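Local coordinates for protein nucleoporin NUP170 (Chaetomium thermophilum, PDB 5HAX) that probably serves as a structural scaffold component of the nuclear pore complex, at residues Ala527-Val532 with Arg557-Glu562; Ala504-Leu509 with Ile561-Gln566; Asp589-Tyr594 with Glu633-Phe638; Gln18-Tyr23 with Arg413-Gln418; Leu3-Lys8 with Ala671-Gln676. All coordinates share one frame; numbering follows the deposited sequence.

Contact 1: Ala527-Val532 with Arg557-Glu562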
# COMPACT_ATOMS: atom_id res chain seq x y z
N ALA A 527 6.92 10.98 20.21
CA ALA A 527 7.58 9.88 19.52
C ALA A 527 8.11 10.32 18.16
O ALA A 527 9.18 9.87 17.73
CB ALA A 527 6.61 8.71 19.36
N ALA A 528 7.38 11.20 17.47
CA ALA A 528 7.87 11.74 16.21
C ALA A 528 9.11 12.60 16.44
O ALA A 528 10.07 12.52 15.66
CB ALA A 528 6.77 12.56 15.53
N ALA A 529 9.11 13.42 17.49
CA ALA A 529 10.28 14.22 17.81
C ALA A 529 11.49 13.32 18.09
O ALA A 529 12.59 13.57 17.59
CB ALA A 529 9.99 15.12 19.01
N LEU A 530 11.28 12.27 18.88
CA LEU A 530 12.36 11.32 19.15
C LEU A 530 12.88 10.73 17.85
O LEU A 530 14.10 10.64 17.64
CB LEU A 530 11.86 10.22 20.08
CG LEU A 530 12.83 9.07 20.36
CD1 LEU A 530 14.11 9.59 21.00
CD2 LEU A 530 12.16 8.02 21.24
N ALA A 531 11.98 10.32 16.95
CA ALA A 531 12.39 9.73 15.68
C ALA A 531 13.20 10.72 14.85
O ALA A 531 14.27 10.39 14.35
CB ALA A 531 11.16 9.25 14.91
N VAL A 532 12.69 11.95 14.70
CA VAL A 532 13.42 12.97 13.95
C VAL A 532 14.77 13.23 14.61
O VAL A 532 15.80 13.34 13.92
CB VAL A 532 12.59 14.26 13.85
CG1 VAL A 532 13.41 15.39 13.22
CG2 VAL A 532 11.32 14.02 13.04
N ARG A 557 15.20 17.30 19.34
CA ARG A 557 15.68 17.01 20.69
C ARG A 557 15.07 17.96 21.71
O ARG A 557 14.64 17.53 22.79
CB ARG A 557 17.21 17.09 20.73
CG ARG A 557 17.80 17.07 22.14
CD ARG A 557 19.32 17.22 22.12
NE ARG A 557 19.74 18.49 21.54
CZ ARG A 557 21.00 18.91 21.49
NH1 ARG A 557 21.98 18.16 21.99
NH2 ARG A 557 21.30 20.07 20.93
N ALA A 558 15.04 19.25 21.39
CA ALA A 558 14.49 20.23 22.32
C ALA A 558 13.01 19.97 22.59
O ALA A 558 12.53 20.16 23.71
CB ALA A 558 14.69 21.65 21.78
N ALA A 559 12.27 19.54 21.56
CA ALA A 559 10.85 19.24 21.75
C ALA A 559 10.66 17.99 22.59
O ALA A 559 9.73 17.91 23.40
CB ALA A 559 10.17 19.09 20.39
N PHE A 560 11.53 17.00 22.40
CA PHE A 560 11.44 15.76 23.18
C PHE A 560 11.66 16.03 24.66
O PHE A 560 11.00 15.44 25.52
CB PHE A 560 12.46 14.75 22.64
CG PHE A 560 12.41 13.41 23.32
CD1 PHE A 560 13.41 13.04 24.21
CD2 PHE A 560 11.39 12.52 23.05
CE1 PHE A 560 13.38 11.80 24.82
CE2 PHE A 560 11.36 11.28 23.67
CZ PHE A 560 12.35 10.92 24.55
N ILE A 561 12.59 16.93 24.98
CA ILE A 561 12.89 17.26 26.38
C ILE A 561 11.80 18.16 26.96
O ILE A 561 11.22 17.85 28.01
CB ILE A 561 14.27 17.94 26.47
CG1 ILE A 561 15.37 16.94 26.10
CG2 ILE A 561 14.51 18.50 27.87
CD1 ILE A 561 16.73 17.58 25.87
N GLU A 562 11.50 19.27 26.29
CA GLU A 562 10.70 20.33 26.89
C GLU A 562 9.23 19.94 27.06
O GLU A 562 8.58 20.38 28.01
CB GLU A 562 10.80 21.60 26.05
CG GLU A 562 12.17 22.27 26.11
CD GLU A 562 12.41 23.00 27.41
OE1 GLU A 562 13.50 22.82 28.00
OE2 GLU A 562 11.52 23.76 27.85
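Leu530 and Phe560 lie side by side across two packed helices and point the same way, so the leucine runs along the aromatic ring. Its CD1 methyl stands over one face, 4.3 Å from the centroid of the Phe560 ring and 15° off the ring normal, a CH-pi contact offset toward the rim. Nearer the backbone, Leu530 CB reaches Phe560 CE2 at 3.8 Å, extending the touch from the methyl end to the root of the side chain. Phe560 CG is anti to the backbone N (chi1 -177°), which carries the ring alongside Leu530 and beyond the alanines that form the rest of the interface.

There the backbones come close. Ala529 CB meets Ala559 CB at 4.2 Å, and it also lies 4.4 Å from Phe560 CB. Ala529 puts only a methyl here, and its CA comes 5.7 Å from the CA of Phe560, whose ring is turned aside to Leu530; the axes of the two short segments pass 8.2 Å apart. No hydrogen bond joins the segments; all four touching residues are buried. Leu530 also packs on Leu591, Tyr594, Leu635 and Phe638, while Ala529 rests on Phe494 of helix 490-501. The segments run roughly antiparallel but inclined, 143° between their directions, a helix pair of the alpha-helical part that accompanies the beta-propeller in nucleoporins of this family.

Contact 2: Ala504-Leu509 with Ile561-Gln566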
# COMPACT_ATOMS: atom_id res chain seq x y z
N ALA A 504 13.02 31.18 14.55
CA ALA A 504 11.85 31.69 15.27
C ALA A 504 12.13 31.58 16.77
O ALA A 504 13.24 31.22 17.19
CB ALA A 504 10.58 30.95 14.86
N SER A 505 11.11 31.89 17.57
CA SER A 505 11.24 32.04 19.01
C SER A 505 11.04 30.70 19.73
O SER A 505 10.69 29.68 19.13
CB SER A 505 10.23 33.06 19.53
OG SER A 505 8.90 32.64 19.27
N ASP A 506 11.27 30.73 21.04
CA ASP A 506 10.93 29.59 21.89
C ASP A 506 9.45 29.28 21.82
O ASP A 506 9.05 28.11 21.88
CB ASP A 506 11.35 29.89 23.33
CG ASP A 506 11.58 28.63 24.15
OD1 ASP A 506 12.45 28.65 25.05
OD2 ASP A 506 10.89 27.61 23.91
N ASP A 507 8.61 30.31 21.68
CA ASP A 507 7.17 30.14 21.61
C ASP A 507 6.70 29.73 20.22
O ASP A 507 5.57 29.25 20.08
CB ASP A 507 6.47 31.43 22.02
CG ASP A 507 6.89 31.89 23.41
OD1 ASP A 507 6.18 32.75 23.98
OD2 ASP A 507 7.91 31.40 23.92
N ALA A 508 7.54 29.90 19.19
CA ALA A 508 7.16 29.48 17.85
C ALA A 508 7.13 27.96 17.74
O ALA A 508 6.25 27.40 17.08
CB ALA A 508 8.14 30.06 16.83
N LEU A 509 8.08 27.28 18.38
CA LEU A 509 8.07 25.83 18.40
C LEU A 509 6.89 25.31 19.19
O LEU A 509 6.17 24.41 18.74
CB LEU A 509 9.38 25.31 18.99
CG LEU A 509 9.46 23.79 19.14
CD1 LEU A 509 9.47 23.13 17.76
CD2 LEU A 509 10.67 23.38 19.96
N ILE A 561 12.59 16.93 24.98
CA ILE A 561 12.89 17.26 26.38
C ILE A 561 11.80 18.16 26.96
O ILE A 561 11.22 17.85 28.01
CB ILE A 561 14.27 17.94 26.47
CG1 ILE A 561 15.37 16.94 26.10
CG2 ILE A 561 14.51 18.50 27.87
CD1 ILE A 561 16.73 17.58 25.87
N GLU A 562 11.50 19.27 26.29
CA GLU A 562 10.70 20.33 26.89
C GLU A 562 9.23 19.94 27.06
O GLU A 562 8.58 20.38 28.01
CB GLU A 562 10.80 21.60 26.05
CG GLU A 562 12.17 22.27 26.11
CD GLU A 562 12.41 23.00 27.41
OE1 GLU A 562 13.50 22.82 28.00
OE2 GLU A 562 11.52 23.76 27.85
N TYR A 563 8.69 19.13 26.14
CA TYR A 563 7.26 18.83 26.11
C TYR A 563 6.96 17.36 26.41
O TYR A 563 5.85 16.90 26.16
CB TYR A 563 6.68 19.23 24.76
CG TYR A 563 7.11 20.60 24.29
CD1 TYR A 563 6.71 21.75 24.97
CD2 TYR A 563 7.92 20.75 23.17
CE1 TYR A 563 7.11 23.00 24.54
CE2 TYR A 563 8.32 22.00 22.74
CZ TYR A 563 7.92 23.12 23.42
OH TYR A 563 8.32 24.37 22.99
N GLY A 564 7.94 16.63 26.95
CA GLY A 564 7.75 15.21 27.23
C GLY A 564 6.94 14.90 28.47
O GLY A 564 6.63 13.72 28.70
N GLY A 565 6.59 15.90 29.27
CA GLY A 565 5.78 15.66 30.45
C GLY A 565 6.61 15.13 31.61
O GLY A 565 7.83 15.33 31.69
N GLN A 566 5.94 14.45 32.53
CA GLN A 566 6.59 13.97 33.74
C GLN A 566 5.72 12.88 34.37
O GLN A 566 4.53 12.78 34.06
CB GLN A 566 6.81 15.12 34.74
CG GLN A 566 5.54 15.81 35.20
CD GLN A 566 5.81 16.95 36.15
OE1 GLN A 566 6.92 17.50 36.19
NE2 GLN A 566 4.81 17.32 36.94
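Leu509 comes to the edge of the Tyr563 ring, its CD2 methyl near the ring plane and 3.9 Å from Tyr563 CE2. The leucine branch point follows, with Leu509 CG 4.1 Å from Tyr563 OH, so the aliphatic group lies along the corner where the hydroxyl leaves the ring. Beyond it, the backbone carbonyl Asp506 O is 4.0 Å from Tyr563 OH, and the Asp506 side chain swings its end toward the same hydroxyl. These contacts are loose, and no hydrogen bond crosses between the segments.

Tyr563 is the first residue to leave helical geometry at the end of helix 549-562. Its CG stands beside the backbone N and anti to the carbonyl carbon (chi1 -46°), which sends the ring toward the start of helix 506-520. One face of the ring is covered by its own chain: Glu562 CB sits 4.0 Å above the plane of the Tyr563 ring, over its centre. The contact thus joins the C-terminal end of one helix to the first turn of another in the helical part of the molecule, and Tyr563 continues along helix 506-520 to touch Glu510 and Val513.

Further out, Ser505 holds the N-cap position before that helix and accepts from Ala508 N in a weak capping bond, 3.1 Å from Ser505 OG. Asp506 OD2 and Glu562 OE2 are 5.5 Å apart, like charges not in contact whose repulsion solvent probably screens, since both residues are exposed. Arg587 hydrogen-bonds to the carbonyl oxygens of Ile561 and Gly565, two residues to either side of Tyr563.

Contact 3: Asp589-Tyr594 with Glu633-Phe638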
# COMPACT_ATOMS: atom_id res chain seq x y z
N ASP A 589 6.46 6.75 27.39
CA ASP A 589 5.60 6.04 26.45
C ASP A 589 6.07 6.24 25.02
O ASP A 589 6.00 5.32 24.20
CB ASP A 589 4.15 6.51 26.62
CG ASP A 589 3.63 6.34 28.04
OD1 ASP A 589 4.07 5.40 28.73
OD2 ASP A 589 2.79 7.16 28.46
N ALA A 590 6.57 7.44 24.71
CA ALA A 590 7.10 7.70 23.38
C ALA A 590 8.31 6.83 23.07
O ALA A 590 8.44 6.30 21.97
CB ALA A 590 7.46 9.18 23.25
N LEU A 591 9.21 6.68 24.05
CA LEU A 591 10.38 5.83 23.84
C LEU A 591 9.96 4.37 23.65
O LEU A 591 10.50 3.67 22.79
CB LEU A 591 11.34 5.96 25.02
CG LEU A 591 12.58 5.06 24.98
CD1 LEU A 591 13.44 5.38 23.77
CD2 LEU A 591 13.37 5.20 26.27
N ALA A 592 9.00 3.91 24.45
CA ALA A 592 8.49 2.55 24.30
C ALA A 592 7.78 2.37 22.96
O ALA A 592 7.92 1.33 22.31
CB ALA A 592 7.55 2.22 25.45
N LEU A 593 7.02 3.38 22.54
CA LEU A 593 6.30 3.28 21.27
C LEU A 593 7.27 3.22 20.10
O LEU A 593 7.16 2.35 19.23
CB LEU A 593 5.35 4.48 21.12
CG LEU A 593 4.40 4.46 19.92
CD1 LEU A 593 3.49 3.24 19.95
CD2 LEU A 593 3.57 5.74 19.91
N TYR A 594 8.26 4.12 20.07
CA TYR A 594 9.25 4.12 19.01
C TYR A 594 10.01 2.79 18.97
O TYR A 594 10.14 2.17 17.91
CB TYR A 594 10.21 5.29 19.20
CG TYR A 594 11.26 5.41 18.11
CD1 TYR A 594 10.89 5.37 16.77
CD2 TYR A 594 12.60 5.57 18.42
CE1 TYR A 594 11.84 5.48 15.77
CE2 TYR A 594 13.55 5.69 17.43
CZ TYR A 594 13.17 5.64 16.11
OH TYR A 594 14.11 5.76 15.11
N GLU A 633 20.50 1.03 17.66
CA GLU A 633 21.75 1.58 18.16
C GLU A 633 21.76 3.11 18.10
O GLU A 633 22.25 3.77 19.02
CB GLU A 633 22.92 1.01 17.37
CG GLU A 633 23.26 -0.43 17.73
CD GLU A 633 23.79 -0.58 19.15
OE1 GLU A 633 23.88 -1.72 19.64
OE2 GLU A 633 24.13 0.45 19.77
N ARG A 634 21.23 3.68 17.01
CA ARG A 634 21.14 5.14 16.93
C ARG A 634 20.24 5.70 18.03
O ARG A 634 20.51 6.78 18.57
CB ARG A 634 20.64 5.57 15.55
CG ARG A 634 21.74 5.74 14.52
CD ARG A 634 21.41 6.82 13.50
NE ARG A 634 21.30 8.15 14.10
CZ ARG A 634 21.32 9.29 13.42
NH1 ARG A 634 21.21 10.45 14.06
NH2 ARG A 634 21.44 9.28 12.10
N LEU A 635 19.18 4.97 18.37
CA LEU A 635 18.35 5.37 19.50
C LEU A 635 19.15 5.33 20.80
O LEU A 635 19.09 6.26 21.61
CB LEU A 635 17.12 4.47 19.59
CG LEU A 635 16.22 4.64 20.83
CD1 LEU A 635 15.71 6.07 20.95
CD2 LEU A 635 15.06 3.65 20.77
N ARG A 636 19.90 4.25 21.01
CA ARG A 636 20.75 4.15 22.20
C ARG A 636 21.78 5.26 22.23
O ARG A 636 21.99 5.91 23.26
CB ARG A 636 21.43 2.78 22.23
CG ARG A 636 20.62 1.71 22.94
CD ARG A 636 21.09 0.31 22.58
NE ARG A 636 22.54 0.15 22.69
CZ ARG A 636 23.20 0.11 23.84
NH1 ARG A 636 24.52 -0.05 23.83
NH2 ARG A 636 22.56 0.23 24.99
N ASN A 637 22.45 5.50 21.10
CA ASN A 637 23.43 6.58 21.02
C ASN A 637 22.80 7.92 21.37
O ASN A 637 23.44 8.77 22.00
CB ASN A 637 24.04 6.62 19.62
CG ASN A 637 25.04 7.74 19.45
OD1 ASN A 637 25.79 8.07 20.37
ND2 ASN A 637 25.05 8.35 18.27
N PHE A 638 21.55 8.13 20.97
CA PHE A 638 20.88 9.39 21.27
C PHE A 638 20.64 9.55 22.76
O PHE A 638 20.78 10.65 23.30
CB PHE A 638 19.55 9.47 20.50
CG PHE A 638 18.67 10.61 20.94
CD1 PHE A 638 18.89 11.90 20.48
CD2 PHE A 638 17.62 10.38 21.82
CE1 PHE A 638 18.08 12.94 20.89
CE2 PHE A 638 16.81 11.42 22.23
CZ PHE A 638 17.04 12.70 21.76
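Leu635 brings both of its methyls to the helix of Leu591 and Tyr594, and the contact between the segments is apolar. Leu591 CD1 sits against the forked end, 3.7 Å from Leu635 CD1 and almost as near Leu635 CD2. On Tyr594, the CD2 side of the ring takes the same two methyls, Leu635 CD2 at 3.9 Å and Leu635 CD1 at 4.0 Å. The tyrosine and leucine side chains run antiparallel alongside each other, and the methyl CD2 meets the ring at a slant. Leu635 CG lies anti to the backbone N (chi1 173°), which carries the fork outward to bridge a CA separation of 9.1 Å between Leu591 and Leu635. An alanine at Leu635 would remove both methyls and is likely to open a gap beside Leu591 CD1 and the Tyr594 ring, leaving each without this neighbour.

Helices 586-599 and 622-640, which carry the two segments, belong to the alpha-helical region assigned to the non-repetitive nucleoporin family; Leu591 and Tyr594 of the first meet Leu635 of the second in a buried contact. Leu591 also packs on Leu675 and Met679 of helix 663-694.

Aromatic and polar contacts position the partners. Tyr594 stacks edge-to-face with Phe467, and its OH is hydrogen-bonded to NE2 of Gln536; these two partners, both apart from Leu635, help to fix the ring. Along the second helix, Arg636 NE makes a weak salt bridge of 3.3 Å with Glu633 OE2, the carboxylate lying at the edge of the guanidinium and in its plane. Glu633 OE1 has a further partner in Ser683 OG.

Contact 4: Gln18-Tyr23 with Arg413-Gln418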
# COMPACT_ATOMS: atom_id res chain seq x y z
N GLN A 18 0.04 -4.72 20.93
CA GLN A 18 -1.41 -4.91 20.90
C GLN A 18 -2.15 -3.60 20.72
O GLN A 18 -3.22 -3.57 20.10
CB GLN A 18 -1.86 -5.61 22.19
CG GLN A 18 -1.53 -7.09 22.24
CD GLN A 18 -1.66 -7.68 23.64
OE1 GLN A 18 -1.75 -6.95 24.63
NE2 GLN A 18 -1.69 -9.00 23.71
N LEU A 19 -1.60 -2.50 21.25
CA LEU A 19 -2.25 -1.21 21.10
C LEU A 19 -2.22 -0.76 19.64
O LEU A 19 -3.22 -0.24 19.12
CB LEU A 19 -1.56 -0.18 22.00
CG LEU A 19 -2.35 1.10 22.29
CD1 LEU A 19 -3.56 0.81 23.15
CD2 LEU A 19 -1.45 2.13 22.96
N ASP A 20 -1.08 -0.94 18.96
CA ASP A 20 -0.99 -0.59 17.55
C ASP A 20 -1.88 -1.49 16.70
O ASP A 20 -2.46 -1.03 15.71
CB ASP A 20 0.46 -0.68 17.07
CG ASP A 20 1.23 0.63 17.24
OD1 ASP A 20 0.60 1.70 17.38
OD2 ASP A 20 2.48 0.58 17.22
N ASP A 21 -1.99 -2.76 17.07
CA ASP A 21 -2.81 -3.70 16.31
C ASP A 21 -4.30 -3.56 16.61
O ASP A 21 -5.11 -4.28 16.02
CB ASP A 21 -2.37 -5.14 16.58
CG ASP A 21 -1.08 -5.50 15.87
OD1 ASP A 21 -0.81 -4.94 14.78
OD2 ASP A 21 -0.34 -6.36 16.38
N SER A 22 -4.68 -2.65 17.50
CA SER A 22 -6.07 -2.34 17.78
C SER A 22 -6.54 -1.09 17.03
O SER A 22 -7.62 -0.56 17.35
CB SER A 22 -6.29 -2.17 19.28
OG SER A 22 -5.69 -0.98 19.75
N TYR A 23 -5.76 -0.61 16.07
CA TYR A 23 -6.17 0.54 15.28
C TYR A 23 -7.49 0.23 14.57
O TYR A 23 -7.64 -0.86 14.00
CB TYR A 23 -5.09 0.89 14.25
CG TYR A 23 -5.46 2.03 13.34
CD1 TYR A 23 -5.25 3.35 13.72
CD2 TYR A 23 -6.03 1.80 12.09
CE1 TYR A 23 -5.59 4.40 12.90
CE2 TYR A 23 -6.37 2.84 11.26
CZ TYR A 23 -6.15 4.14 11.67
OH TYR A 23 -6.49 5.19 10.85
N ARG A 413 -5.80 11.15 13.93
CA ARG A 413 -7.05 11.46 14.62
C ARG A 413 -7.89 10.21 14.82
O ARG A 413 -8.55 10.06 15.86
CB ARG A 413 -7.84 12.51 13.83
CG ARG A 413 -8.96 13.17 14.61
CD ARG A 413 -9.66 14.25 13.79
NE ARG A 413 -8.71 15.16 13.16
CZ ARG A 413 -8.15 16.21 13.75
NH1 ARG A 413 -8.42 16.49 15.02
NH2 ARG A 413 -7.29 16.97 13.08
N ILE A 414 -7.87 9.29 13.86
CA ILE A 414 -8.64 8.05 13.98
C ILE A 414 -8.10 7.21 15.14
O ILE A 414 -8.87 6.57 15.87
CB ILE A 414 -8.60 7.26 12.66
CG1 ILE A 414 -9.35 8.03 11.56
CG2 ILE A 414 -9.21 5.87 12.84
CD1 ILE A 414 -9.20 7.43 10.17
N LYS A 415 -6.78 7.20 15.32
CA LYS A 415 -6.18 6.37 16.35
C LYS A 415 -6.48 6.90 17.75
O LYS A 415 -6.65 6.10 18.69
CB LYS A 415 -4.66 6.29 16.13
CG LYS A 415 -3.91 5.46 17.16
CD LYS A 415 -2.46 5.28 16.75
CE LYS A 415 -1.68 4.49 17.79
NZ LYS A 415 -1.51 5.25 19.06
N VAL A 416 -6.59 8.22 17.91
CA VAL A 416 -6.83 8.82 19.21
C VAL A 416 -8.32 8.90 19.56
O VAL A 416 -8.67 8.97 20.74
CB VAL A 416 -6.21 10.23 19.25
CG1 VAL A 416 -6.52 10.96 20.56
CG2 VAL A 416 -4.71 10.14 19.05
N THR A 417 -9.20 8.87 18.56
CA THR A 417 -10.63 9.08 18.79
C THR A 417 -11.17 8.10 19.83
O THR A 417 -10.92 6.89 19.76
CB THR A 417 -11.40 8.92 17.48
OG1 THR A 417 -10.99 9.94 16.56
CG2 THR A 417 -12.90 9.02 17.71
N GLN A 418 -11.92 8.64 20.78
CA GLN A 418 -12.55 7.84 21.83
C GLN A 418 -13.88 8.48 22.23
O GLN A 418 -13.96 9.70 22.35
CB GLN A 418 -11.62 7.73 23.04
CG GLN A 418 -11.53 6.34 23.64
CD GLN A 418 -10.91 5.34 22.69
OE1 GLN A 418 -9.81 5.56 22.17
NE2 GLN A 418 -11.60 4.22 22.46
O HOH W 1 -0.26 2.25 19.86
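Tyr23 brings the edge of its ring to helix 411-416, where its van der Waals contacts are with Ile414 and Lys415. Lys415 CB touches the ring edge in its plane, 3.8 Å from Tyr23 CD1. At the far end of the ring, Ile414 CG2 packs 3.7 Å from Tyr23 CZ, and the isoleucine gathers round the hydroxyl: Ile414 CG2 is 3.4 Å from Tyr23 OH, and CB and CD1 of Ile414 lie nearly as close. Tyr23 CG is anti to the backbone N (chi1 177°), which extends the ring across the turn of helix carrying these two residues. A serine in place of Tyr23 would probably leave Ile414 CG2 and Lys415 CB without their aromatic partner and open a gap at this buried interface.

The charged contact is indirect. Asp20 OD1 and Lys415 NZ stand 4.5 Å apart, beyond a salt bridge, although Lys415 CE comes within 3.6 Å of Asp20 OD1. A water spans the pair, donating to Asp20 OD1 at 2.7 Å and accepting a weak bond from Lys415 NZ. Stronger partners lie outside, Arg597 for Asp20 OD2 and Glu524 for Lys415 NZ, both as salt bridges.

Hydrogen bonds within each segment shape its end. Ser22 OG donates to Leu19 O at 2.7 Å, tilted 29° from the carbonyl plane and from the same face as Ser22 N, while Thr417 OG1 bonds to Arg413 O from above the carbonyl plane.

The type I turn from Asp20 to Tyr23 thus brings the end of helix 5-20 against helix 411-416, which follows strand 403-409 of the propeller-like sheets, while helices 522-533 and 586-599 supply Glu524 and Arg597.

Contact 5: Leu3-Lys8 with Ala671-Gln676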
# COMPACT_ATOMS: atom_id res chain seq x y z
N LEU A 3 10.53 -9.62 39.08
CA LEU A 3 10.60 -9.58 37.63
C LEU A 3 11.73 -8.67 37.19
O LEU A 3 11.74 -7.48 37.56
CB LEU A 3 9.27 -9.10 37.04
CG LEU A 3 9.01 -9.46 35.58
CD1 LEU A 3 8.87 -10.96 35.40
CD2 LEU A 3 7.77 -8.73 35.07
N PRO A 4 12.70 -9.14 36.41
CA PRO A 4 13.88 -8.33 36.10
C PRO A 4 13.58 -7.25 35.07
O PRO A 4 12.48 -7.21 34.50
CB PRO A 4 14.88 -9.36 35.55
CG PRO A 4 14.04 -10.43 34.99
CD PRO A 4 12.82 -10.51 35.86
N PRO A 5 14.55 -6.36 34.82
CA PRO A 5 14.33 -5.25 33.87
C PRO A 5 13.85 -5.66 32.49
O PRO A 5 12.77 -5.24 32.06
CB PRO A 5 15.71 -4.59 33.81
CG PRO A 5 16.31 -4.86 35.14
CD PRO A 5 15.81 -6.21 35.57
N VAL A 6 14.64 -6.46 31.76
CA VAL A 6 14.31 -6.77 30.37
C VAL A 6 12.95 -7.44 30.27
O VAL A 6 12.22 -7.25 29.29
CB VAL A 6 15.41 -7.65 29.74
CG1 VAL A 6 16.74 -6.91 29.72
CG2 VAL A 6 15.52 -8.98 30.46
N ALA A 7 12.57 -8.24 31.28
CA ALA A 7 11.26 -8.86 31.28
C ALA A 7 10.16 -7.84 31.53
O ALA A 7 9.06 -7.96 30.99
CB ALA A 7 11.20 -9.97 32.32
N LYS A 8 10.44 -6.82 32.35
CA LYS A 8 9.48 -5.74 32.56
C LYS A 8 9.29 -4.94 31.27
O LYS A 8 8.15 -4.65 30.88
CB LYS A 8 9.95 -4.82 33.68
CG LYS A 8 9.16 -4.94 34.98
CD LYS A 8 9.42 -3.73 35.87
CE LYS A 8 8.56 -3.76 37.13
NZ LYS A 8 9.11 -4.65 38.18
N ALA A 671 11.70 2.47 34.91
CA ALA A 671 11.10 2.12 33.63
C ALA A 671 12.03 2.45 32.48
O ALA A 671 12.26 1.62 31.59
CB ALA A 671 9.76 2.83 33.47
N LEU A 672 12.59 3.66 32.48
CA LEU A 672 13.52 4.05 31.43
C LEU A 672 14.75 3.16 31.43
O LEU A 672 15.27 2.80 30.37
CB LEU A 672 13.91 5.52 31.59
CG LEU A 672 12.79 6.54 31.38
CD1 LEU A 672 13.23 7.92 31.81
CD2 LEU A 672 12.34 6.55 29.92
N HIS A 673 15.23 2.79 32.62
CA HIS A 673 16.38 1.90 32.71
C HIS A 673 16.08 0.54 32.09
O HIS A 673 16.91 -0.02 31.36
CB HIS A 673 16.81 1.72 34.16
CG HIS A 673 17.71 0.55 34.39
ND1 HIS A 673 19.07 0.60 34.17
CD2 HIS A 673 17.44 -0.71 34.79
CE1 HIS A 673 19.60 -0.57 34.44
NE2 HIS A 673 18.64 -1.39 34.82
N ALA A 674 14.89 -0.00 32.37
CA ALA A 674 14.53 -1.31 31.82
C ALA A 674 14.48 -1.27 30.30
O ALA A 674 14.91 -2.22 29.64
CB ALA A 674 13.19 -1.75 32.40
N LEU A 675 13.94 -0.19 29.73
CA LEU A 675 13.89 -0.08 28.27
C LEU A 675 15.29 -0.06 27.67
O LEU A 675 15.53 -0.71 26.65
CB LEU A 675 13.13 1.19 27.87
CG LEU A 675 11.61 1.19 28.09
CD1 LEU A 675 11.03 2.55 27.71
CD2 LEU A 675 10.94 0.08 27.29
N GLN A 676 16.21 0.67 28.29
CA GLN A 676 17.57 0.73 27.77
C GLN A 676 18.28 -0.61 27.88
O GLN A 676 19.08 -0.96 27.01
CB GLN A 676 18.36 1.81 28.51
CG GLN A 676 17.90 3.23 28.18
CD GLN A 676 18.70 4.29 28.91
OE1 GLN A 676 19.65 4.85 28.37
NE2 GLN A 676 18.30 4.57 30.15
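Pro5 CG approaches the edge of the His673 imidazole, near the plane of that ring and 4.2 Å from His673 NE2. The contact is a light van der Waals touch at the rim. His673 CG is anti to the backbone N (chi1 164°), and from a CB that starts off to one side this brings the ring end round to the proline.

The main packing is carried by Ala674, whose CB faces the start of helix 5-20. Its methyl is 3.5 Å from Pro5 O and also reaches the proline ring, with Ala674 CB 4.1 Å from Pro5 CB. The small side chain permits a very close backbone approach: the CA atoms of Pro5 and Ala674 are 4.4 Å apart. No hydrogen bond crosses the contact.

Pro4 is at the N-cap position, and Lys8 N donates to Pro4 O at 3.0 Å, closing the first turn. Pro5 follows as the first helical residue, a place where a proline costs no helical hydrogen bond because its nitrogen has no helical carbonyl to serve. Ala674 and Leu675 both pack on Ala9, one turn further along helix 5-20, and Leu675 also touches Leu591 of helix 586-599. Such close alanine-mediated packing, here at the beginning of the N-terminal helix, sets that helix against the long helix 663-694 of the alpha-helical nucleoporin region.

In the fold
Contacts 1 and 2 share Ile561 and Glu562 on helix 549-562, their centres 9 Å apart, and between them tie that helix to the two successive helices 506-520 and 522-533. Contact 3, its centre about 10 Å from that of contact 1, joins it through Leu530, whose CD2 lies 3.8 Å from Tyr594 CD2. It also reaches contact 5, centres about 14 Å apart, where Leu591 CD2 meets Leu675 CD1 at 3.8 Å, and contact 4, where Leu593 packs on Asp20. Contacts 4 and 5 engage opposite ends of helix 5-20, about 25 Å apart between centres. Of the five, contact 4 is the one that carries this helical cluster onto the propeller-type region.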